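Local coordinates for protein fimbrial subunit type 1 (Actinomyces oris, PDB 3UXF) that forms the shaft of type 1 fimbriae on the bacterial surface as their major, covalently anchored pilin subunit, at residues I37-H48 and G124-V135; L252-I261 and T272-K282. All blocks are in the same frame, centred on the assembly; numbering follows the deposited sequence. Where two conformers were deposited one is given.

Contact 1. Residues I37-H48 and G124-V135. With CA (calcium ion), chain D.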
# COMPACT_ATOMS: atom_id res chain seq x y z
N ILE A 37 28.85 19.51 -33.86
CA ILE A 37 28.96 18.14 -33.37
C ILE A 37 30.19 17.43 -33.90
O ILE A 37 30.45 17.42 -35.12
CB ILE A 37 27.68 17.37 -33.68
CG1 ILE A 37 26.55 17.93 -32.80
CG2 ILE A 37 27.89 15.88 -33.43
CD1 ILE A 37 25.24 17.25 -32.94
N ASP A 38 30.98 16.90 -32.98
CA ASP A 38 32.16 16.13 -33.35
C ASP A 38 31.78 14.67 -33.62
O ASP A 38 31.45 13.93 -32.70
CB ASP A 38 33.22 16.25 -32.24
CG ASP A 38 34.41 15.33 -32.46
OD1 ASP A 38 34.54 14.76 -33.54
OD2 ASP A 38 35.23 15.20 -31.52
N PRO A 39 31.77 14.24 -34.89
CA PRO A 39 31.30 12.89 -35.22
C PRO A 39 32.07 11.81 -34.48
O PRO A 39 31.51 10.73 -34.25
CB PRO A 39 31.57 12.77 -36.72
CG PRO A 39 31.52 14.19 -37.19
CD PRO A 39 32.22 14.96 -36.10
N ASP A 40 33.32 12.09 -34.11
CA ASP A 40 34.13 11.06 -33.47
C ASP A 40 34.25 11.23 -31.96
O ASP A 40 35.13 10.63 -31.32
CB ASP A 40 35.52 11.04 -34.10
CG ASP A 40 35.48 10.71 -35.57
OD1 ASP A 40 34.78 9.75 -35.96
OD2 ASP A 40 36.14 11.44 -36.34
N ALA A 41 33.37 12.05 -31.38
CA ALA A 41 33.44 12.33 -29.95
C ALA A 41 33.21 11.07 -29.14
O ALA A 41 32.41 10.22 -29.52
CB ALA A 41 32.42 13.39 -29.54
N ALA A 42 33.91 10.98 -28.01
CA ALA A 42 33.57 9.98 -26.99
C ALA A 42 32.23 10.37 -26.40
O ALA A 42 31.94 11.56 -26.24
CB ALA A 42 34.63 9.92 -25.89
N THR A 43 31.42 9.36 -26.08
CA THR A 43 30.11 9.61 -25.47
C THR A 43 29.88 8.63 -24.34
O THR A 43 30.45 7.55 -24.32
CB THR A 43 28.97 9.41 -26.48
OG1 THR A 43 29.10 8.15 -27.13
CG2 THR A 43 28.91 10.56 -27.53
N THR A 44 28.99 9.01 -23.41
CA THR A 44 28.46 8.04 -22.45
C THR A 44 27.00 8.35 -22.21
O THR A 44 26.56 9.48 -22.43
CB THR A 44 29.21 8.04 -21.07
OG1 THR A 44 29.09 9.32 -20.48
CG2 THR A 44 30.72 7.70 -21.23
N LEU A 45 26.25 7.33 -21.78
CA LEU A 45 24.84 7.50 -21.43
C LEU A 45 24.65 6.84 -20.07
O LEU A 45 24.90 5.66 -19.97
CB LEU A 45 23.94 6.83 -22.46
CG LEU A 45 22.47 6.80 -22.04
CD1 LEU A 45 21.91 8.20 -21.83
CD2 LEU A 45 21.64 6.00 -23.08
N THR A 46 24.19 7.58 -19.07
CA THR A 46 24.04 7.03 -17.72
C THR A 46 22.57 7.13 -17.36
O THR A 46 22.02 8.23 -17.29
CB THR A 46 24.87 7.81 -16.72
OG1 THR A 46 26.25 7.70 -17.09
CG2 THR A 46 24.73 7.20 -15.30
N VAL A 47 21.92 5.98 -17.20
CA VAL A 47 20.49 5.95 -16.84
C VAL A 47 20.38 5.70 -15.33
O VAL A 47 20.99 4.77 -14.84
CB VAL A 47 19.81 4.80 -17.63
CG1 VAL A 47 18.26 4.75 -17.38
CG2 VAL A 47 20.08 4.97 -19.13
N HIS A 48 19.66 6.58 -14.63
CA HIS A 48 19.53 6.49 -13.17
C HIS A 48 18.17 5.84 -12.86
O HIS A 48 17.13 6.44 -13.14
CB HIS A 48 19.57 7.89 -12.58
CG HIS A 48 20.90 8.56 -12.71
ND1 HIS A 48 21.73 8.80 -11.63
CD2 HIS A 48 21.55 9.05 -13.80
CE1 HIS A 48 22.84 9.39 -12.05
NE2 HIS A 48 22.75 9.55 -13.36
N GLY A 124 21.95 1.70 -8.81
CA GLY A 124 20.82 1.91 -9.71
C GLY A 124 21.26 2.47 -11.06
O GLY A 124 20.40 2.80 -11.86
N LEU A 125 22.57 2.56 -11.31
CA LEU A 125 23.02 3.11 -12.60
C LEU A 125 23.15 2.10 -13.71
O LEU A 125 23.74 1.05 -13.53
CB LEU A 125 24.40 3.76 -12.40
CG LEU A 125 24.48 4.92 -11.39
CD1 LEU A 125 25.86 5.57 -11.46
CD2 LEU A 125 23.42 5.98 -11.62
N ALA A 126 22.65 2.42 -14.90
CA ALA A 126 23.01 1.67 -16.08
C ALA A 126 23.95 2.60 -16.88
O ALA A 126 23.50 3.58 -17.49
CB ALA A 126 21.80 1.33 -16.89
N SER A 127 25.25 2.32 -16.81
CA SER A 127 26.24 3.25 -17.34
C SER A 127 26.75 2.78 -18.66
O SER A 127 27.70 2.00 -18.70
CB SER A 127 27.41 3.41 -16.37
OG SER A 127 26.95 4.02 -15.18
N PHE A 128 26.16 3.26 -19.75
CA PHE A 128 26.63 2.86 -21.07
C PHE A 128 27.89 3.64 -21.42
O PHE A 128 27.94 4.85 -21.25
CB PHE A 128 25.55 3.10 -22.12
CG PHE A 128 24.34 2.24 -21.94
CD1 PHE A 128 24.27 1.02 -22.55
CD2 PHE A 128 23.32 2.63 -21.08
CE1 PHE A 128 23.16 0.19 -22.37
CE2 PHE A 128 22.21 1.82 -20.88
CZ PHE A 128 22.13 0.59 -21.51
N THR A 129 28.92 2.93 -21.89
CA THR A 129 30.24 3.53 -22.01
C THR A 129 30.46 4.06 -23.41
O THR A 129 29.61 3.90 -24.28
CB THR A 129 31.35 2.48 -21.81
OG1 THR A 129 31.21 1.47 -22.81
CG2 THR A 129 31.24 1.84 -20.39
N ASP A 130 31.64 4.63 -23.61
CA ASP A 130 32.06 5.05 -24.95
C ASP A 130 32.15 3.86 -25.91
O ASP A 130 31.87 4.00 -27.11
CB ASP A 130 33.40 5.78 -24.81
CG ASP A 130 33.90 6.37 -26.12
OD1 ASP A 130 33.09 6.80 -26.96
OD2 ASP A 130 35.13 6.44 -26.29
N ALA A 131 32.51 2.69 -25.42
CA ALA A 131 32.51 1.51 -26.30
C ALA A 131 31.11 1.14 -26.77
O ALA A 131 30.95 0.56 -27.85
CB ALA A 131 33.20 0.27 -25.63
N GLN A 132 30.11 1.44 -25.92
CA GLN A 132 28.74 1.06 -26.23
C GLN A 132 27.92 2.12 -26.92
O GLN A 132 26.79 1.85 -27.34
CB GLN A 132 28.04 0.70 -24.93
CG GLN A 132 28.55 -0.56 -24.28
CD GLN A 132 27.87 -0.75 -22.93
OE1 GLN A 132 28.00 0.09 -22.05
NE2 GLN A 132 27.16 -1.88 -22.77
N THR A 133 28.45 3.32 -27.07
CA THR A 133 27.64 4.41 -27.60
C THR A 133 28.44 5.23 -28.58
O THR A 133 29.67 5.31 -28.50
CB THR A 133 27.15 5.38 -26.48
OG1 THR A 133 28.25 5.95 -25.76
CG2 THR A 133 26.22 4.68 -25.51
N GLU A 134 27.73 5.84 -29.52
CA GLU A 134 28.37 6.77 -30.44
C GLU A 134 27.44 7.96 -30.60
O GLU A 134 26.31 7.95 -30.09
CB GLU A 134 28.66 6.10 -31.79
CG GLU A 134 27.43 5.59 -32.49
CD GLU A 134 27.76 4.74 -33.72
OE1 GLU A 134 28.06 5.32 -34.78
OE2 GLU A 134 27.69 3.49 -33.61
N VAL A 135 27.92 9.01 -31.27
CA VAL A 135 27.06 10.15 -31.59
C VAL A 135 25.84 9.67 -32.35
O VAL A 135 25.93 8.99 -33.40
CB VAL A 135 27.84 11.20 -32.41
CG1 VAL A 135 26.90 12.25 -32.98
CG2 VAL A 135 28.87 11.88 -31.49
CA CA D . 31.99 5.59 -28.85
O HOH W 1 31.04 9.27 -31.81
O HOH W 2 31.12 7.90 -28.89
O HOH W 3 27.99 5.79 -18.54
O HOH W 4 28.19 6.77 -15.00
O HOH W 5 32.49 6.66 -30.99
O HOH W 6 34.23 4.69 -29.06
O HOH W 7 31.51 3.84 -30.37

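Contact 2. Residues L252-I261 and T272-K282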
# COMPACT_ATOMS: atom_id res chain seq x y z
N LEU A 252 -17.43 -1.35 -11.32
CA LEU A 252 -17.40 -2.47 -12.21
C LEU A 252 -18.26 -3.62 -11.69
O LEU A 252 -18.64 -3.66 -10.50
CB LEU A 252 -15.97 -2.97 -12.35
CG LEU A 252 -14.97 -1.95 -12.92
CD1 LEU A 252 -13.60 -2.61 -13.23
CD2 LEU A 252 -15.51 -1.26 -14.17
N ALA A 253 -18.60 -4.54 -12.59
CA ALA A 253 -19.54 -5.61 -12.27
C ALA A 253 -18.86 -6.95 -12.18
O ALA A 253 -18.07 -7.32 -13.05
CB ALA A 253 -20.65 -5.67 -13.34
N GLU A 254 -19.18 -7.72 -11.13
CA GLU A 254 -18.60 -9.05 -11.05
C GLU A 254 -19.08 -9.88 -12.25
O GLU A 254 -20.20 -9.65 -12.74
CB GLU A 254 -18.92 -9.74 -9.68
CG GLU A 254 -18.48 -11.24 -9.64
CD GLU A 254 -17.82 -11.69 -8.33
OE1 GLU A 254 -18.21 -11.18 -7.23
OE2 GLU A 254 -16.91 -12.59 -8.40
N THR A 255 -18.24 -10.82 -12.68
CA THR A 255 -18.45 -11.66 -13.86
C THR A 255 -18.24 -10.90 -15.16
O THR A 255 -17.43 -11.29 -16.00
CB THR A 255 -19.81 -12.33 -13.86
OG1 THR A 255 -20.01 -12.94 -12.59
CG2 THR A 255 -19.89 -13.39 -14.97
N THR A 256 -18.98 -9.80 -15.33
CA THR A 256 -18.79 -8.98 -16.53
C THR A 256 -17.38 -8.40 -16.62
O THR A 256 -16.71 -8.53 -17.65
CB THR A 256 -19.81 -7.84 -16.55
OG1 THR A 256 -21.12 -8.42 -16.50
CG2 THR A 256 -19.65 -6.99 -17.81
N ASP A 257 -16.93 -7.75 -15.54
CA ASP A 257 -15.69 -6.98 -15.60
C ASP A 257 -14.52 -7.60 -14.83
O ASP A 257 -13.35 -7.32 -15.11
CB ASP A 257 -15.95 -5.58 -15.04
CG ASP A 257 -16.96 -4.81 -15.88
OD1 ASP A 257 -16.83 -4.82 -17.13
OD2 ASP A 257 -17.86 -4.18 -15.31
N TYR A 258 -14.86 -8.39 -13.82
CA TYR A 258 -13.80 -9.05 -13.04
C TYR A 258 -14.34 -10.29 -12.40
O TYR A 258 -15.56 -10.48 -12.31
CB TYR A 258 -13.28 -8.11 -11.93
CG TYR A 258 -14.31 -7.77 -10.88
CD1 TYR A 258 -14.49 -8.56 -9.76
CD2 TYR A 258 -15.15 -6.66 -11.04
CE1 TYR A 258 -15.43 -8.25 -8.79
CE2 TYR A 258 -16.09 -6.34 -10.09
CZ TYR A 258 -16.25 -7.15 -8.98
OH TYR A 258 -17.20 -6.81 -8.05
N THR A 259 -13.45 -11.17 -11.96
CA THR A 259 -13.88 -12.26 -11.08
C THR A 259 -12.96 -12.31 -9.86
O THR A 259 -11.74 -12.03 -9.99
CB THR A 259 -13.94 -13.63 -11.83
OG1 THR A 259 -12.70 -14.31 -11.72
CG2 THR A 259 -14.19 -13.47 -13.30
N LEU A 260 -13.54 -12.63 -8.70
CA LEU A 260 -12.79 -12.80 -7.46
C LEU A 260 -12.42 -14.27 -7.35
O LEU A 260 -13.30 -15.13 -7.46
CB LEU A 260 -13.61 -12.43 -6.22
CG LEU A 260 -12.98 -12.81 -4.86
CD1 LEU A 260 -11.68 -12.07 -4.53
CD2 LEU A 260 -13.98 -12.54 -3.72
N ILE A 261 -11.12 -14.55 -7.20
CA ILE A 261 -10.65 -15.93 -7.02
C ILE A 261 -9.94 -16.05 -5.69
O ILE A 261 -8.92 -15.39 -5.50
CB ILE A 261 -9.69 -16.30 -8.15
CG1 ILE A 261 -10.37 -16.06 -9.49
CG2 ILE A 261 -9.20 -17.76 -8.01
CD1 ILE A 261 -9.39 -15.93 -10.62
N THR A 272 -7.56 -12.92 -5.38
CA THR A 272 -7.15 -12.20 -6.58
C THR A 272 -8.39 -11.60 -7.22
O THR A 272 -9.40 -12.30 -7.45
CB THR A 272 -6.52 -13.16 -7.60
OG1 THR A 272 -5.35 -13.75 -7.02
CG2 THR A 272 -6.10 -12.40 -8.86
N ILE A 273 -8.33 -10.30 -7.53
CA ILE A 273 -9.32 -9.70 -8.41
C ILE A 273 -8.69 -9.69 -9.79
O ILE A 273 -7.65 -9.08 -10.01
CB ILE A 273 -9.69 -8.26 -7.96
CG1 ILE A 273 -10.44 -8.27 -6.63
CG2 ILE A 273 -10.49 -7.52 -9.05
CD1 ILE A 273 -11.80 -8.86 -6.66
N GLN A 274 -9.30 -10.44 -10.70
CA GLN A 274 -8.76 -10.62 -12.05
C GLN A 274 -9.71 -9.94 -13.02
O GLN A 274 -10.87 -10.32 -13.11
CB GLN A 274 -8.65 -12.12 -12.32
CG GLN A 274 -8.17 -12.52 -13.73
CD GLN A 274 -8.32 -14.03 -13.91
OE1 GLN A 274 -9.43 -14.52 -14.13
NE2 GLN A 274 -7.22 -14.78 -13.73
N LEU A 275 -9.23 -8.92 -13.73
CA LEU A 275 -10.09 -8.26 -14.71
C LEU A 275 -10.34 -9.24 -15.89
O LEU A 275 -9.42 -9.97 -16.32
CB LEU A 275 -9.40 -7.00 -15.20
CG LEU A 275 -9.81 -5.64 -14.63
CD1 LEU A 275 -10.49 -5.57 -13.25
CD2 LEU A 275 -8.80 -4.52 -14.87
N THR A 276 -11.57 -9.27 -16.39
CA THR A 276 -11.92 -10.04 -17.59
C THR A 276 -11.48 -9.27 -18.84
O THR A 276 -10.97 -8.16 -18.75
CB THR A 276 -13.44 -10.21 -17.69
OG1 THR A 276 -14.02 -8.90 -17.77
CG2 THR A 276 -14.02 -10.93 -16.48
N GLU A 277 -11.70 -9.85 -20.01
CA GLU A 277 -11.38 -9.13 -21.23
C GLU A 277 -12.13 -7.76 -21.26
O GLU A 277 -11.53 -6.72 -21.55
CB GLU A 277 -11.72 -9.97 -22.47
CG GLU A 277 -11.61 -9.14 -23.74
CD GLU A 277 -11.58 -9.97 -24.99
OE1 GLU A 277 -12.09 -11.11 -24.98
OE2 GLU A 277 -11.03 -9.47 -26.00
N GLU A 278 -13.42 -7.78 -20.92
CA GLU A 278 -14.17 -6.52 -20.91
C GLU A 278 -13.68 -5.58 -19.80
O GLU A 278 -13.55 -4.37 -20.01
CB GLU A 278 -15.68 -6.78 -20.87
CG GLU A 278 -16.52 -5.53 -20.58
CD GLU A 278 -16.38 -4.42 -21.61
OE1 GLU A 278 -15.80 -4.60 -22.70
OE2 GLU A 278 -16.88 -3.32 -21.33
N GLY A 279 -13.37 -6.12 -18.61
CA GLY A 279 -12.81 -5.26 -17.58
C GLY A 279 -11.47 -4.67 -17.97
O GLY A 279 -11.17 -3.50 -17.71
N ARG A 280 -10.63 -5.46 -18.65
CA ARG A 280 -9.39 -4.92 -19.11
C ARG A 280 -9.57 -3.84 -20.16
O ARG A 280 -8.83 -2.84 -20.18
CB ARG A 280 -8.51 -6.04 -19.67
CG ARG A 280 -8.03 -7.02 -18.59
CD ARG A 280 -6.98 -8.02 -19.21
NE ARG A 280 -7.46 -8.78 -20.36
CZ ARG A 280 -8.04 -9.98 -20.29
NH1 ARG A 280 -8.22 -10.56 -19.11
NH2 ARG A 280 -8.44 -10.61 -21.39
N ARG A 281 -10.59 -4.03 -20.99
CA ARG A 281 -10.89 -3.04 -22.02
C ARG A 281 -11.33 -1.74 -21.35
O ARG A 281 -10.83 -0.66 -21.68
CB ARG A 281 -11.96 -3.56 -22.98
CG ARG A 281 -12.14 -2.57 -24.19
CD ARG A 281 -13.53 -2.65 -24.82
NE ARG A 281 -14.57 -2.31 -23.84
CZ ARG A 281 -14.85 -1.08 -23.44
NH1 ARG A 281 -14.19 -0.05 -23.93
NH2 ARG A 281 -15.80 -0.89 -22.51
N LYS A 282 -12.21 -1.84 -20.35
CA LYS A 282 -12.62 -0.63 -19.66
C LYS A 282 -11.44 0.06 -19.02
O LYS A 282 -11.32 1.28 -19.08
CB LYS A 282 -13.67 -0.96 -18.59
CG LYS A 282 -15.05 -1.33 -19.07
CD LYS A 282 -15.95 -1.42 -17.84
CE LYS A 282 -17.43 -1.59 -18.14
NZ LYS A 282 -17.85 -2.89 -18.75
O HOH W 8 -6.15 -15.94 -5.55

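Contact 1. Residues I37-H48 and G124-V135
Leu125 lays its CD2 methyl over one face of the His48 ring, 3.6 Å from the ring centroid and displaced toward the rim on the ND1 side; the two side chains run alongside each other and point the same way. On this face of the antiparallel pair Thr46 and Ser127 come next, CG2 facing OG, while water 4 links their hydroxyls. Leu45, Val47, Ala126 and Phe128 share the other face. Phe128 turns the edge of its ring to its neighbours: Leu45 O lies in the ring plane, and CE2 meets Val47 CG2 at 4.2 Å. Four backbone bonds hold the pairs Leu45–Phe128 and Val47–Ala126.

Beyond the strands, the loop after 125-128 binds a calcium ion, and residues 41-43 brace that site. Asp130, its CG anti to the backbone N (chi1 -175°), brings OD1 within 2.5 Å of the calcium; Asp130 O, Thr133 O and four waters complete the ligands. The same OD1 accepts from Thr43 N at 3.2 Å, from well above the carboxylate plane, so residues 37-48 help position a metal ligand. Thr43 OG1 lies 2.7 Å from Thr133 OG1 and is hydrogen-bonded to water 2, a calcium ligand that donates to Ala41 O. At the far end Val135 packs CG1 on Ile37 CG2 at 3.8 Å.

Strand 125-128 is the outermost of its four-stranded sheet, and 44-48 lies between it and 170-176, where Asn173 and His175 take up Thr44 OG1 and His48 NE2. The Leu45 and Phe128 face packs against Ile81 of strand 78-84 and, through Phe128, Ile118 of 114-119.

Contact 2. Residues L252-I261 and T272-K282
With chi1 at -63°, Asp257 sets its carboxylate beside its own backbone N, while Lys282 runs extended from CG to CE and bends at its last torsion (chi4 69°) to bring NZ round to it. The two side chains meet at about a right angle, NZ reaching OD1 at 2.7 Å on the syn side and only slightly out of the carboxylate plane. The other oxygen, OD2, takes Ala253 N on its anti lone pair, so both oxygens of this buried acid are engaged. Lys282 NZ also bonds Glu278 OE2, and Arg281 grips Glu278 side-on, NE to OE1 and NH2 to OE2. The ammonium between them probably offsets the closeness of the two carboxylates. Leu252 and the Lys282 chain slide past each other in opposite directions, CD2 of the leucine 3.7 Å from CD of the lysine.

These groups stand where a beta hairpin runs into a helix. Thr276 is the N-cap of helix 277-288: its OG1 accepts from Gly279 N at 3.0 Å and donates to Thr256 O at 2.7 Å, tying the cap to the loop before strand 258-264. Thr276 N bonds Asp257 O from above the carbonyl plane, and Gly279 CA makes a CA-H...O contact with that oxygen at 3.3 Å, where a side chain would collide with it.

Along the hairpin, paired backbone bonds join Thr259 with Gln274 and Ile261 with Thr272. Ile273 crosses both Tyr258 and Leu260 at a slant, its CD1 3.9 Å from Leu260 CD1 and its CG2 touching Tyr258 CB, on the face that Val242 of strand 241-245 covers. On the opposite face Ile261 CD1 rests against the amide of Gln274, whose NE2 bonds Glu224.

In the fold
From the N terminus, contact 1 comes first: residues 37-48 pair with 124-135 across a loop of 75 residues that holds strand 78-84, helices 91-99 and 104-107 and strand 114-119, so it brings strand 44-48 beside strand 125-128 within the N-terminal pilin domain. Contact 2 opens only after this loop has closed and is far more local, with ten residues between 252-261 and 272-282 completing the hairpin and its turn. The two are in series, neither nested nor crossed, their centres about 45 Å and their nearest atoms about 28 Å apart. Contact 1 joins two sheet strands and the calcium loop; contact 2 joins hairpin 258-264/269-275 to helix 277-288.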